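Local coordinates for protein molinate hydrolase (Gulosibacter molinativorax, PDB 4UB9) that probably hydrolyses carbon-nitrogen bonds other than peptide bonds, such as that of the thiocarbamate pesticide molinate, using bound zinc, at residues T42-N47 with G86-P91; G96-L101 with T139-T144; E223-I228 with V269-R274; T372-T377 with W395-D400; D446-D451 with R462-V467. One frame throughout, in Å; residues are numbered along the deposited sequence.

Contact 1: T42-N47 with G86-P91; sequences TLIDGN and GKWILP
Thr42 and Leu43 pair with Trp88 and Ile89 in a short parallel beta ladder, which joins the brief strand 41-43 to strand 88-95 well away from the zinc site. Backbone bonds set the register. Thr42 N donates to Lys87 O at 2.9 Å, Ile89 N returns a bond to Thr42 O at 2.8 Å, and Ile89 O then takes Ile44 N. A CA-H...O contact continues the ladder, Leu90 CA meeting Ile44 O almost straight at 3.5 Å.

Aromatic packing dominates one side. Thr42 lies alongside Trp88 and presses CB over a face of the indole, 4.0 Å from the centroid of the five-membered ring, a CH-pi contact. Its CG2, anti to the backbone N (OG1 at chi1 -56°), extends this cover toward NE1. Ile44 CD1 comes to Trp88 CD1 obliquely. Purely aliphatic contacts complete the set: Ile44 CB beside Leu90 CD1 on this side, and Leu43 CD1 on Ile89 CG2 at 4.0 Å on the other. Met416 and Ile419 of helix 415-421 also touch Ile44 and Leu90 respectively.

Past the ladder, Asp45 OD1 accepts Asn47 N in an Asx turn, and Pro91 CG rests 3.4 Å from Asp45 O.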
# COMPACT_ATOMS: atom_id res chain seq x y z
N THR A 42 -10.53 11.24 56.25
CA THR A 42 -11.83 10.75 55.80
C THR A 42 -11.64 9.46 54.97
O THR A 42 -11.04 9.46 53.91
CB THR A 42 -12.56 11.83 54.99
OG1 THR A 42 -12.67 13.01 55.78
CG2 THR A 42 -13.97 11.35 54.62
N LEU A 43 -12.19 8.36 55.49
CA LEU A 43 -12.08 7.06 54.85
C LEU A 43 -13.18 6.78 53.82
O LEU A 43 -14.39 6.85 54.11
CB LEU A 43 -12.09 5.95 55.88
CG LEU A 43 -12.01 4.52 55.29
CD1 LEU A 43 -10.65 4.24 54.69
CD2 LEU A 43 -12.31 3.48 56.36
N ILE A 44 -12.72 6.46 52.60
CA ILE A 44 -13.58 5.97 51.51
C ILE A 44 -13.07 4.59 51.24
O ILE A 44 -12.03 4.43 50.59
CB ILE A 44 -13.50 6.82 50.25
CG1 ILE A 44 -14.00 8.24 50.53
CG2 ILE A 44 -14.33 6.18 49.14
CD1 ILE A 44 -13.95 9.21 49.36
N ASP A 45 -13.71 3.59 51.83
CA ASP A 45 -13.08 2.25 51.99
C ASP A 45 -13.24 1.29 50.79
O ASP A 45 -12.63 0.22 50.76
CB ASP A 45 -13.57 1.55 53.28
CG ASP A 45 -15.06 1.25 53.27
OD1 ASP A 45 -15.83 1.78 52.42
OD2 ASP A 45 -15.47 0.49 54.15
N GLY A 46 -14.11 1.66 49.86
CA GLY A 46 -14.40 0.84 48.68
C GLY A 46 -15.64 -0.04 48.78
O GLY A 46 -16.02 -0.70 47.80
N ASN A 47 -16.30 -0.04 49.93
CA ASN A 47 -17.55 -0.80 50.11
C ASN A 47 -18.79 0.01 49.79
O ASN A 47 -19.89 -0.51 49.82
CB ASN A 47 -17.61 -1.35 51.50
CG ASN A 47 -16.49 -2.34 51.77
OD1 ASN A 47 -15.63 -2.13 52.62
ND2 ASN A 47 -16.48 -3.41 51.02
N GLY A 86 -7.37 16.28 57.21
CA GLY A 86 -7.83 17.07 56.09
C GLY A 86 -7.76 16.38 54.75
O GLY A 86 -7.89 16.99 53.72
N LYS A 87 -7.58 15.08 54.79
CA LYS A 87 -7.30 14.31 53.60
C LYS A 87 -8.20 13.10 53.46
O LYS A 87 -8.91 12.71 54.37
CB LYS A 87 -5.84 13.92 53.55
CG LYS A 87 -4.94 15.10 53.26
CD LYS A 87 -3.47 14.74 53.28
CE LYS A 87 -2.62 16.00 53.18
NZ LYS A 87 -1.52 15.87 52.21
N TRP A 88 -8.22 12.54 52.28
CA TRP A 88 -9.04 11.39 51.98
C TRP A 88 -8.20 10.14 51.80
O TRP A 88 -7.18 10.14 51.16
CB TRP A 88 -9.92 11.66 50.79
CG TRP A 88 -11.04 12.59 51.11
CD1 TRP A 88 -12.35 12.25 51.31
CD2 TRP A 88 -10.96 14.01 51.26
NE1 TRP A 88 -13.10 13.38 51.59
CE2 TRP A 88 -12.27 14.47 51.55
CE3 TRP A 88 -9.93 14.93 51.17
CZ2 TRP A 88 -12.56 15.81 51.76
CZ3 TRP A 88 -10.21 16.28 51.38
CH2 TRP A 88 -11.52 16.70 51.67
N ILE A 89 -8.67 9.07 52.42
CA ILE A 89 -8.02 7.78 52.38
C ILE A 89 -8.84 6.79 51.54
O ILE A 89 -9.97 6.46 51.89
CB ILE A 89 -7.87 7.18 53.78
CG1 ILE A 89 -7.07 8.12 54.68
CG2 ILE A 89 -7.16 5.83 53.68
CD1 ILE A 89 -7.10 7.75 56.15
N LEU A 90 -8.22 6.31 50.46
CA LEU A 90 -8.84 5.34 49.53
C LEU A 90 -8.05 4.05 49.47
O LEU A 90 -6.87 4.02 49.88
CB LEU A 90 -8.95 5.91 48.14
CG LEU A 90 -10.11 6.87 47.87
CD1 LEU A 90 -9.95 8.19 48.63
CD2 LEU A 90 -10.22 7.15 46.38
N PRO A 91 -8.67 2.96 48.95
CA PRO A 91 -7.90 1.75 48.78
C PRO A 91 -6.92 1.97 47.67
O PRO A 91 -7.11 2.85 46.85
CB PRO A 91 -8.93 0.70 48.38
CG PRO A 91 -10.27 1.35 48.54
CD PRO A 91 -10.04 2.80 48.45

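Contact 2: G96-L101 with T139-T144; sequences GNVHLL and TTVFDT
Gly96 meets Phe142 where the chain turns a corner into strand 97-98, which lies beside strand 138-143 in a single parallel bridge of the barrel domain expected for an amidohydrolase. Gly96 O lies 3.7 Å from Phe142 CB and is bonded to the hydroxyl of Tyr430, whose ring stacks on Phe142.

Asn97 brings its CA to Phe142 O, while ND2 is bonded to Asp373 OD1; the side chain ends about 6 Å from the zinc ion. The Asn97-Val98-His99 run appears to fall where many amidohydrolases carry a His-X-His metal motif. Val98 forms the bridge with Asp143: its N donates to Phe142 O at 3.0 Å, and its O accepts Thr144 N at 3.3 Å. The Val98 side chain crosses that of Val141 at about a right angle, CG2 lying 3.9 Å from Val141 CB.

His99 turns the edge of its imidazole toward Asp143, CD2 standing 4.3 Å from OD1, and sets NE2 against Thr144 CG2. Leu100 N then donates to Asp143 OD2 at 3.0 Å, a nearly straight bond (169°) that arrives from above the carboxylate plane. A chi1 of -178° swings the Asp143 carboxylate away from its own backbone N and across the bridge; Asn146 ND2 also holds OD2, and Trp145 N holds OD1. Were Asp143 replaced by an alanine, the buried Leu100 N and Trp145 N would probably lose their acceptors and Asn146 its mate. Leu100 and Val141 finally reach each other tip to tip, CD1 to CG2 at 4.1 Å.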
# COMPACT_ATOMS: atom_id res chain seq x y z
N GLY A 96 -8.52 -2.71 35.70
CA GLY A 96 -8.98 -4.00 35.19
C GLY A 96 -8.51 -4.43 33.81
O GLY A 96 -8.78 -5.54 33.37
N ASN A 97 -7.85 -3.53 33.10
CA ASN A 97 -7.33 -3.83 31.78
C ASN A 97 -6.27 -2.88 31.31
O ASN A 97 -6.55 -1.79 30.83
CB ASN A 97 -8.44 -3.86 30.75
CG ASN A 97 -7.93 -4.24 29.37
OD1 ASN A 97 -6.92 -4.91 29.24
ND2 ASN A 97 -8.65 -3.85 28.35
N VAL A 98 -5.04 -3.35 31.42
CA VAL A 98 -3.89 -2.66 30.85
C VAL A 98 -3.06 -3.58 29.96
O VAL A 98 -3.25 -4.79 29.93
CB VAL A 98 -2.94 -2.10 31.94
CG1 VAL A 98 -3.70 -1.25 32.92
CG2 VAL A 98 -2.22 -3.24 32.66
N HIS A 99 -2.10 -2.98 29.27
CA HIS A 99 -1.11 -3.71 28.49
C HIS A 99 0.27 -3.13 28.77
O HIS A 99 0.62 -2.03 28.33
CB HIS A 99 -1.44 -3.65 27.02
CG HIS A 99 -2.78 -4.21 26.71
ND1 HIS A 99 -3.80 -3.47 26.16
CD2 HIS A 99 -3.29 -5.45 26.88
CE1 HIS A 99 -4.88 -4.22 26.02
NE2 HIS A 99 -4.59 -5.43 26.44
N LEU A 100 1.06 -3.91 29.48
CA LEU A 100 2.36 -3.49 29.97
C LEU A 100 3.48 -3.53 28.90
O LEU A 100 4.53 -2.92 29.09
CB LEU A 100 2.74 -4.30 31.21
CG LEU A 100 1.71 -4.09 32.35
CD1 LEU A 100 1.99 -4.98 33.54
CD2 LEU A 100 1.63 -2.63 32.83
N LEU A 101 3.24 -4.28 27.81
CA LEU A 101 3.84 -3.98 26.50
C LEU A 101 2.71 -3.35 25.71
O LEU A 101 1.63 -3.93 25.61
CB LEU A 101 4.35 -5.22 25.80
CG LEU A 101 5.58 -5.93 26.40
CD1 LEU A 101 6.03 -7.11 25.54
CD2 LEU A 101 6.73 -4.95 26.53
N THR A 139 -2.16 0.19 42.58
CA THR A 139 -1.35 -0.81 43.26
C THR A 139 -1.52 -2.23 42.67
O THR A 139 -0.68 -3.10 42.88
CB THR A 139 -1.68 -0.86 44.75
OG1 THR A 139 -3.09 -0.70 44.92
CG2 THR A 139 -0.94 0.27 45.49
N THR A 140 -2.61 -2.43 41.93
CA THR A 140 -2.85 -3.71 41.23
C THR A 140 -3.30 -3.49 39.79
O THR A 140 -4.23 -2.73 39.53
CB THR A 140 -3.91 -4.58 41.94
OG1 THR A 140 -3.49 -4.81 43.29
CG2 THR A 140 -4.08 -5.92 41.24
N VAL A 141 -2.58 -4.14 38.86
CA VAL A 141 -2.97 -4.11 37.47
C VAL A 141 -3.30 -5.50 36.92
O VAL A 141 -2.63 -6.48 37.23
CB VAL A 141 -1.91 -3.46 36.54
CG1 VAL A 141 -1.76 -1.98 36.86
CG2 VAL A 141 -0.59 -4.17 36.62
N PHE A 142 -4.30 -5.53 36.07
CA PHE A 142 -4.71 -6.74 35.36
C PHE A 142 -4.39 -6.57 33.92
O PHE A 142 -5.02 -5.76 33.20
CB PHE A 142 -6.18 -6.99 35.57
CG PHE A 142 -6.50 -7.39 36.96
CD1 PHE A 142 -6.40 -8.70 37.37
CD2 PHE A 142 -6.85 -6.44 37.90
CE1 PHE A 142 -6.69 -9.08 38.69
CE2 PHE A 142 -7.12 -6.80 39.21
CZ PHE A 142 -7.04 -8.13 39.60
N ASP A 143 -3.37 -7.30 33.50
CA ASP A 143 -2.87 -7.27 32.13
C ASP A 143 -3.52 -8.36 31.27
O ASP A 143 -3.36 -9.54 31.49
CB ASP A 143 -1.36 -7.40 32.09
CG ASP A 143 -0.79 -7.32 30.67
OD1 ASP A 143 -1.31 -8.03 29.75
OD2 ASP A 143 0.22 -6.60 30.46
N THR A 144 -4.18 -7.90 30.25
CA THR A 144 -5.17 -8.66 29.49
C THR A 144 -4.63 -9.16 28.13
O THR A 144 -5.26 -9.94 27.42
CB THR A 144 -6.36 -7.70 29.38
OG1 THR A 144 -7.32 -7.99 30.40
CG2 THR A 144 -6.94 -7.67 28.11

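Contact 3: E223-I228 with V269-R274; sequences EVRPLI and VDEVRR
A salt-bridge network joining two neighbouring helices, 221-232 and 262-275, ties Arg225 to Asp270 and Glu271. Each helix precedes a strand of the same parallel sheet, 239-242 and 279-282, consistent with the helical layer of an amidohydrolase barrel. The short axes run 31° apart and approach to 9.8 Å.

Arg225 bends at chi3 (-70°), which brings NH1 onto both acids. Glu271 OE2 sits at the guanidinium edge, in its plane and 2.8 Å from NH1; Asp270 OD2 lies at 3.2 Å, somewhat tilted from that plane. Both oxygens use the anti lone pair, with the carboxylates turned steeply against the guanidinium. Arg274 joins from the second helix, its NH1 in a salt bridge with Glu271 OE2 at 3.1 Å. On the buried side the Ile228 and Glu271 side chains slide past each other in opposite directions, Ile228 CG2 touching Glu271 CG at 3.7 Å.

A leucine in place of Arg225 would take away the cation and would probably leave Glu271 to Arg274 alone within the network and Asp270 with only a long salt bridge to it. Two acids so close would be expected to raise each other's proton affinity; two arginines around them should offset this, so both carboxylates are probably charged.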
# COMPACT_ATOMS: atom_id res chain seq x y z
N GLU A 223 -8.87 -31.46 18.99
CA GLU A 223 -7.49 -31.00 18.92
C GLU A 223 -7.27 -29.69 19.69
O GLU A 223 -6.15 -29.37 20.08
CB GLU A 223 -7.05 -30.84 17.49
CG GLU A 223 -6.76 -32.16 16.84
CD GLU A 223 -6.39 -32.04 15.37
OE1 GLU A 223 -5.66 -31.09 14.98
OE2 GLU A 223 -6.81 -32.92 14.59
N VAL A 224 -8.33 -28.90 19.82
CA VAL A 224 -8.23 -27.64 20.55
C VAL A 224 -8.07 -27.88 22.04
O VAL A 224 -7.33 -27.18 22.73
CB VAL A 224 -9.47 -26.79 20.33
CG1 VAL A 224 -9.47 -25.59 21.26
CG2 VAL A 224 -9.53 -26.32 18.89
N ARG A 225 -8.76 -28.91 22.53
CA ARG A 225 -8.82 -29.19 23.96
C ARG A 225 -7.45 -29.29 24.62
O ARG A 225 -7.19 -28.58 25.57
CB ARG A 225 -9.62 -30.45 24.27
CG ARG A 225 -9.89 -30.61 25.77
CD ARG A 225 -10.80 -31.79 26.09
NE ARG A 225 -12.18 -31.57 25.66
CZ ARG A 225 -13.09 -30.83 26.29
NH1 ARG A 225 -12.81 -30.20 27.39
NH2 ARG A 225 -14.31 -30.73 25.79
N PRO A 226 -6.58 -30.16 24.12
CA PRO A 226 -5.30 -30.23 24.82
C PRO A 226 -4.47 -28.96 24.73
O PRO A 226 -3.65 -28.68 25.62
CB PRO A 226 -4.56 -31.39 24.10
CG PRO A 226 -5.30 -31.62 22.82
CD PRO A 226 -6.72 -31.22 23.10
N LEU A 227 -4.63 -28.21 23.65
CA LEU A 227 -3.83 -26.98 23.44
C LEU A 227 -4.20 -25.91 24.47
O LEU A 227 -3.32 -25.35 25.13
CB LEU A 227 -4.00 -26.43 22.05
CG LEU A 227 -3.43 -27.35 20.95
CD1 LEU A 227 -3.73 -26.75 19.58
CD2 LEU A 227 -1.94 -27.57 21.08
N ILE A 228 -5.49 -25.70 24.65
CA ILE A 228 -5.95 -24.75 25.66
C ILE A 228 -5.64 -25.22 27.07
O ILE A 228 -5.21 -24.45 27.92
CB ILE A 228 -7.44 -24.40 25.57
CG1 ILE A 228 -7.81 -23.38 26.66
CG2 ILE A 228 -8.34 -25.62 25.72
CD1 ILE A 228 -7.16 -22.03 26.49
N VAL A 269 -14.15 -22.70 27.04
CA VAL A 269 -14.80 -22.30 28.31
C VAL A 269 -14.69 -23.41 29.39
O VAL A 269 -14.30 -23.14 30.51
CB VAL A 269 -16.26 -21.91 28.08
CG1 VAL A 269 -16.98 -21.69 29.41
CG2 VAL A 269 -16.29 -20.63 27.25
N ASP A 270 -15.00 -24.63 29.01
CA ASP A 270 -14.95 -25.77 29.88
C ASP A 270 -13.55 -25.96 30.44
O ASP A 270 -13.37 -26.17 31.66
CB ASP A 270 -15.46 -27.00 29.12
CG ASP A 270 -15.50 -28.28 29.98
OD1 ASP A 270 -16.28 -28.19 30.94
OD2 ASP A 270 -14.75 -29.29 29.71
N GLU A 271 -12.53 -25.79 29.61
CA GLU A 271 -11.15 -25.93 30.13
C GLU A 271 -10.70 -24.81 31.09
O GLU A 271 -9.85 -25.02 31.95
CB GLU A 271 -10.15 -26.08 28.97
CG GLU A 271 -10.30 -27.41 28.27
CD GLU A 271 -9.93 -28.60 29.17
OE1 GLU A 271 -9.08 -28.44 30.05
OE2 GLU A 271 -10.51 -29.69 28.98
N VAL A 272 -11.22 -23.61 30.85
CA VAL A 272 -10.91 -22.48 31.70
C VAL A 272 -11.55 -22.71 33.04
O VAL A 272 -10.91 -22.53 34.09
CB VAL A 272 -11.43 -21.15 31.11
CG1 VAL A 272 -11.33 -20.05 32.13
CG2 VAL A 272 -10.61 -20.77 29.87
N ARG A 273 -12.82 -23.12 33.01
CA ARG A 273 -13.56 -23.48 34.25
C ARG A 273 -12.84 -24.57 35.01
O ARG A 273 -12.52 -24.43 36.18
CB ARG A 273 -14.93 -23.98 33.94
CG ARG A 273 -16.03 -22.94 33.83
CD ARG A 273 -15.56 -21.51 33.83
NE ARG A 273 -16.62 -20.63 33.33
CZ ARG A 273 -16.79 -19.37 33.70
NH1 ARG A 273 -15.99 -18.81 34.60
NH2 ARG A 273 -17.78 -18.66 33.19
N ARG A 274 -12.46 -25.62 34.29
CA ARG A 274 -11.69 -26.72 34.88
C ARG A 274 -10.44 -26.19 35.57
O ARG A 274 -10.07 -26.63 36.66
CB ARG A 274 -11.33 -27.77 33.82
CG ARG A 274 -10.41 -28.91 34.29
CD ARG A 274 -9.76 -29.80 33.20
NE ARG A 274 -10.29 -31.16 33.27
CZ ARG A 274 -11.26 -31.62 32.48
NH1 ARG A 274 -11.81 -30.85 31.56
NH2 ARG A 274 -11.71 -32.88 32.62

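Contact 4: T372-T377 with W395-D400; sequences TDAGCT and WTLGED
Thr372 and Asp400 cross at about a right angle, with OG1 of the threonine donating to OD2 at 2.5 Å from the anti side of the carboxylate, slightly out of its plane. Thr372 OG1 stands between its own backbone N and carbonyl carbon (chi1 58°), the crowded position, and from there also accepts Ala374 N at 3.1 Å, closing an ST turn. The carboxylate is held at its other oxygen too: Gly398 N approaches Asp400 OD1 nearly along the C-O axis. Ala374 points its CB at this group, 3.3 Å from OD2, so the methyl lies against the carboxylate in a buried setting.

Trp395 turns an edge to the first segment; Thr372 O lies near the ring plane at that edge, 3.2 Å from Trp395 CD1. The loop 372-377 follows strand 368-370, and it brings the side chain of Asp373, bonded to Asn97, to about 5 Å from the zinc ion and against His302, a zinc ligand. The arrangement is consistent with the aspartate that follows the last barrel strand in amidohydrolases. Segment 395-400 leads into helix 400-410, with Glu399 at its N-cap.

A single backbone bridge sits beside these groups. Gly375 N donates to Trp395 O at 3.1 Å and Leu397 N to Gly375 O at the same length, both donors lying above the acceptor's carbonyl plane. Leu397, its CG pointing away from the backbone N at chi1 -172°, splays its two methyls along the first segment: CD1 comes to Ala374 CB at 4.3 Å and CD2 toward Cys376 CB. Ala129 of helix 122-135 touches both Leu397 and Cys376.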
# COMPACT_ATOMS: atom_id res chain seq x y z
N THR A 372 -8.90 0.16 30.56
CA THR A 372 -8.54 1.17 29.55
C THR A 372 -7.76 0.76 28.31
O THR A 372 -7.65 1.53 27.38
CB THR A 372 -7.65 2.25 30.20
OG1 THR A 372 -6.50 1.61 30.75
CG2 THR A 372 -8.43 2.98 31.31
N ASP A 373 -7.18 -0.42 28.32
CA ASP A 373 -6.30 -0.90 27.26
C ASP A 373 -5.02 -0.10 27.28
O ASP A 373 -4.27 -0.12 26.33
CB ASP A 373 -6.97 -0.82 25.85
CG ASP A 373 -7.70 -2.14 25.41
OD1 ASP A 373 -7.33 -3.25 25.88
OD2 ASP A 373 -8.66 -2.05 24.59
N ALA A 374 -4.78 0.63 28.36
CA ALA A 374 -3.69 1.60 28.34
C ALA A 374 -2.34 0.98 28.45
O ALA A 374 -2.16 -0.11 29.02
CB ALA A 374 -3.86 2.63 29.44
N GLY A 375 -1.37 1.68 27.90
CA GLY A 375 0.03 1.23 27.91
C GLY A 375 0.98 2.39 28.05
O GLY A 375 0.61 3.54 27.94
N CYS A 376 2.22 2.08 28.33
CA CYS A 376 3.26 3.09 28.42
C CYS A 376 3.82 3.33 27.02
O CYS A 376 4.74 2.64 26.53
CB CYS A 376 4.32 2.70 29.43
SG CYS A 376 5.71 3.85 29.41
N THR A 377 3.27 4.33 26.38
CA THR A 377 3.51 4.60 24.98
C THR A 377 4.88 5.20 24.71
O THR A 377 5.36 6.06 25.43
CB THR A 377 2.44 5.56 24.42
OG1 THR A 377 1.16 5.05 24.80
CG2 THR A 377 2.50 5.66 22.89
N TRP A 395 -5.55 6.05 26.48
CA TRP A 395 -4.55 4.95 26.45
C TRP A 395 -3.17 5.27 27.04
O TRP A 395 -2.23 4.49 26.95
CB TRP A 395 -4.38 4.49 25.03
CG TRP A 395 -5.68 4.13 24.40
CD1 TRP A 395 -6.54 3.19 24.82
CD2 TRP A 395 -6.27 4.72 23.26
NE1 TRP A 395 -7.64 3.12 24.00
CE2 TRP A 395 -7.50 4.08 23.04
CE3 TRP A 395 -5.90 5.75 22.40
CZ2 TRP A 395 -8.35 4.39 21.97
CZ3 TRP A 395 -6.77 6.10 21.33
CH2 TRP A 395 -7.97 5.39 21.12
N THR A 396 -3.11 6.37 27.77
CA THR A 396 -1.88 6.83 28.40
C THR A 396 -1.78 6.31 29.84
O THR A 396 -2.39 6.83 30.75
CB THR A 396 -1.79 8.36 28.38
OG1 THR A 396 -1.93 8.83 27.03
CG2 THR A 396 -0.46 8.82 28.94
N LEU A 397 -1.05 5.23 30.00
CA LEU A 397 -0.94 4.56 31.27
C LEU A 397 -0.45 5.53 32.35
O LEU A 397 0.49 6.27 32.13
CB LEU A 397 0.05 3.39 31.18
CG LEU A 397 0.11 2.49 32.41
CD1 LEU A 397 -1.21 1.79 32.68
CD2 LEU A 397 1.22 1.47 32.23
N GLY A 398 -1.05 5.45 33.53
CA GLY A 398 -0.65 6.28 34.68
C GLY A 398 -1.65 7.37 34.96
O GLY A 398 -1.69 7.89 36.06
N GLU A 399 -2.37 7.76 33.93
CA GLU A 399 -3.46 8.74 33.99
C GLU A 399 -4.78 8.28 33.37
O GLU A 399 -5.81 8.93 33.54
CB GLU A 399 -3.07 9.98 33.20
CG GLU A 399 -1.90 10.73 33.81
CD GLU A 399 -1.64 12.08 33.14
OE1 GLU A 399 -2.60 12.79 32.79
OE2 GLU A 399 -0.47 12.44 33.01
N ASP A 400 -4.72 7.16 32.66
CA ASP A 400 -5.85 6.58 31.98
C ASP A 400 -7.06 6.29 32.92
O ASP A 400 -8.20 6.48 32.53
CB ASP A 400 -5.42 5.29 31.32
CG ASP A 400 -4.80 4.28 32.34
OD1 ASP A 400 -3.84 4.64 33.08
OD2 ASP A 400 -5.27 3.12 32.39

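Contact 5: D446-D451 with R462-V467; sequences DVVVLD and RTLSHV
Val449 faces both Ser465 and His466 across antiparallel strands 447-450 and 464-469, a classic beta bulge that shifts the register by one residue. Val449 N donates to His466 O at 3.0 Å. Its own O receives Ser465 N at 2.8 Å and, weakly, His466 N. Farther on, Asp451 N closes the ladder onto Thr463 O at 2.9 Å, where Thr463 centres an inverse gamma turn.

On one side of the sheet Leu464 inserts CD2 between two residues of the other strand, 3.8 Å from Val448 CB and 3.7 Å from Leu450 CD2. Its CG lies beside the backbone N and opposite the carbonyl carbon (chi1 -78°), which carries the branch over toward them. On the other side Val449 and His466 lie side by side, CB to CB at 3.9 Å, and Val449 CB sits near the plane of the imidazole at its edge. His466 ND1 is bonded to Glu473 OE2 of the following strand.

Strand 447-450 lies between 464-469 and 88-95 in the sheet, with Val448 and Leu450 bonded through their backbones to Leu90 and Trp88 respectively. Strand 472-473 pairs beyond 464-469, and Arg462 reaches the side of helix 400-410 at Phe402 and Val403.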
# COMPACT_ATOMS: atom_id res chain seq x y z
N ASP A 446 -2.81 -1.84 50.89
CA ASP A 446 -2.66 -0.97 49.75
C ASP A 446 -3.55 0.21 49.94
O ASP A 446 -4.78 0.08 49.99
CB ASP A 446 -3.04 -1.70 48.45
CG ASP A 446 -2.12 -2.89 48.11
OD1 ASP A 446 -1.07 -3.07 48.76
OD2 ASP A 446 -2.47 -3.67 47.18
N VAL A 447 -2.97 1.40 49.96
CA VAL A 447 -3.75 2.60 50.28
C VAL A 447 -3.19 3.77 49.53
O VAL A 447 -1.99 3.87 49.32
CB VAL A 447 -3.63 2.94 51.77
CG1 VAL A 447 -4.34 4.21 52.12
CG2 VAL A 447 -4.18 1.80 52.61
N VAL A 448 -4.09 4.64 49.09
CA VAL A 448 -3.68 5.93 48.61
C VAL A 448 -4.35 7.04 49.41
O VAL A 448 -5.45 6.87 49.95
CB VAL A 448 -3.95 6.13 47.13
CG1 VAL A 448 -3.29 5.02 46.36
CG2 VAL A 448 -5.42 6.22 46.81
N VAL A 449 -3.69 8.20 49.44
CA VAL A 449 -4.17 9.35 50.17
C VAL A 449 -4.25 10.52 49.22
O VAL A 449 -3.25 10.85 48.58
CB VAL A 449 -3.23 9.70 51.34
CG1 VAL A 449 -3.74 10.93 52.08
CG2 VAL A 449 -3.09 8.53 52.30
N LEU A 450 -5.42 11.14 49.15
CA LEU A 450 -5.66 12.31 48.33
C LEU A 450 -5.84 13.57 49.16
O LEU A 450 -6.35 13.53 50.27
CB LEU A 450 -6.92 12.15 47.51
CG LEU A 450 -7.10 10.85 46.73
CD1 LEU A 450 -8.46 10.86 46.07
CD2 LEU A 450 -6.02 10.72 45.69
N ASP A 451 -5.48 14.71 48.58
CA ASP A 451 -5.59 16.02 49.25
C ASP A 451 -6.93 16.68 49.10
O ASP A 451 -7.25 17.58 49.84
CB ASP A 451 -4.59 17.00 48.66
CG ASP A 451 -3.20 16.71 49.09
OD1 ASP A 451 -3.04 15.91 50.03
OD2 ASP A 451 -2.27 17.23 48.45
N ARG A 462 -6.86 12.89 41.04
CA ARG A 462 -5.47 13.19 40.69
C ARG A 462 -4.65 13.75 41.85
O ARG A 462 -3.46 13.85 41.73
CB ARG A 462 -5.41 14.17 39.54
CG ARG A 462 -5.90 13.59 38.23
CD ARG A 462 -6.09 14.69 37.19
NE ARG A 462 -6.55 14.19 35.88
CZ ARG A 462 -5.77 13.65 34.94
NH1 ARG A 462 -4.49 13.50 35.15
NH2 ARG A 462 -6.28 13.27 33.79
N THR A 463 -5.28 14.15 42.95
CA THR A 463 -4.59 14.94 44.00
C THR A 463 -3.84 14.03 44.97
O THR A 463 -3.84 14.26 46.18
CB THR A 463 -5.54 15.87 44.78
OG1 THR A 463 -6.48 15.07 45.52
CG2 THR A 463 -6.29 16.78 43.84
N LEU A 464 -3.11 13.06 44.41
CA LEU A 464 -2.36 12.09 45.23
C LEU A 464 -1.25 12.70 46.08
O LEU A 464 -0.41 13.36 45.56
CB LEU A 464 -1.68 11.06 44.36
CG LEU A 464 -2.54 9.95 43.79
CD1 LEU A 464 -1.76 9.24 42.68
CD2 LEU A 464 -2.91 8.98 44.90
N SER A 465 -1.27 12.41 47.36
CA SER A 465 -0.24 12.83 48.32
C SER A 465 0.62 11.70 48.74
O SER A 465 1.78 11.90 48.99
CB SER A 465 -0.85 13.31 49.64
OG SER A 465 -1.54 14.50 49.45
N HIS A 466 0.02 10.53 48.91
CA HIS A 466 0.74 9.36 49.39
C HIS A 466 0.27 8.11 48.69
O HIS A 466 -0.92 7.94 48.39
CB HIS A 466 0.58 9.18 50.90
CG HIS A 466 1.05 10.36 51.68
ND1 HIS A 466 2.34 10.45 52.18
CD2 HIS A 466 0.44 11.53 51.99
CE1 HIS A 466 2.48 11.62 52.78
NE2 HIS A 466 1.35 12.29 52.67
N VAL A 467 1.21 7.19 48.51
CA VAL A 467 0.92 5.88 47.92
C VAL A 467 1.58 4.81 48.75
O VAL A 467 2.77 4.86 49.00
CB VAL A 467 1.41 5.77 46.46
CG1 VAL A 467 1.14 4.38 45.92
CG2 VAL A 467 0.75 6.81 45.56

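How the contacts relate
The five contacts follow one another in series along the chain. Contacts 1 and 5, centres about 9 Å apart, share a mixed sheet: strand 88-95 lies between 41-43 and 447-450, and Lys87 bridges to Asp451. The same sheet continues through 138-143 to contact 2, about 23 Å from contact 1 between centres. Contacts 2 and 4, centres also about 9 Å apart, meet through a backbone bond from His99 N to Ala374 O. Glu399 and Arg462 connect contacts 4 and 5. Contact 3 lies apart on the helical exterior, about 42 Å from contact 1 between centres. Contacts 2 and 4 thus surround the zinc site, while 1 and 5 build the sheet farther from it.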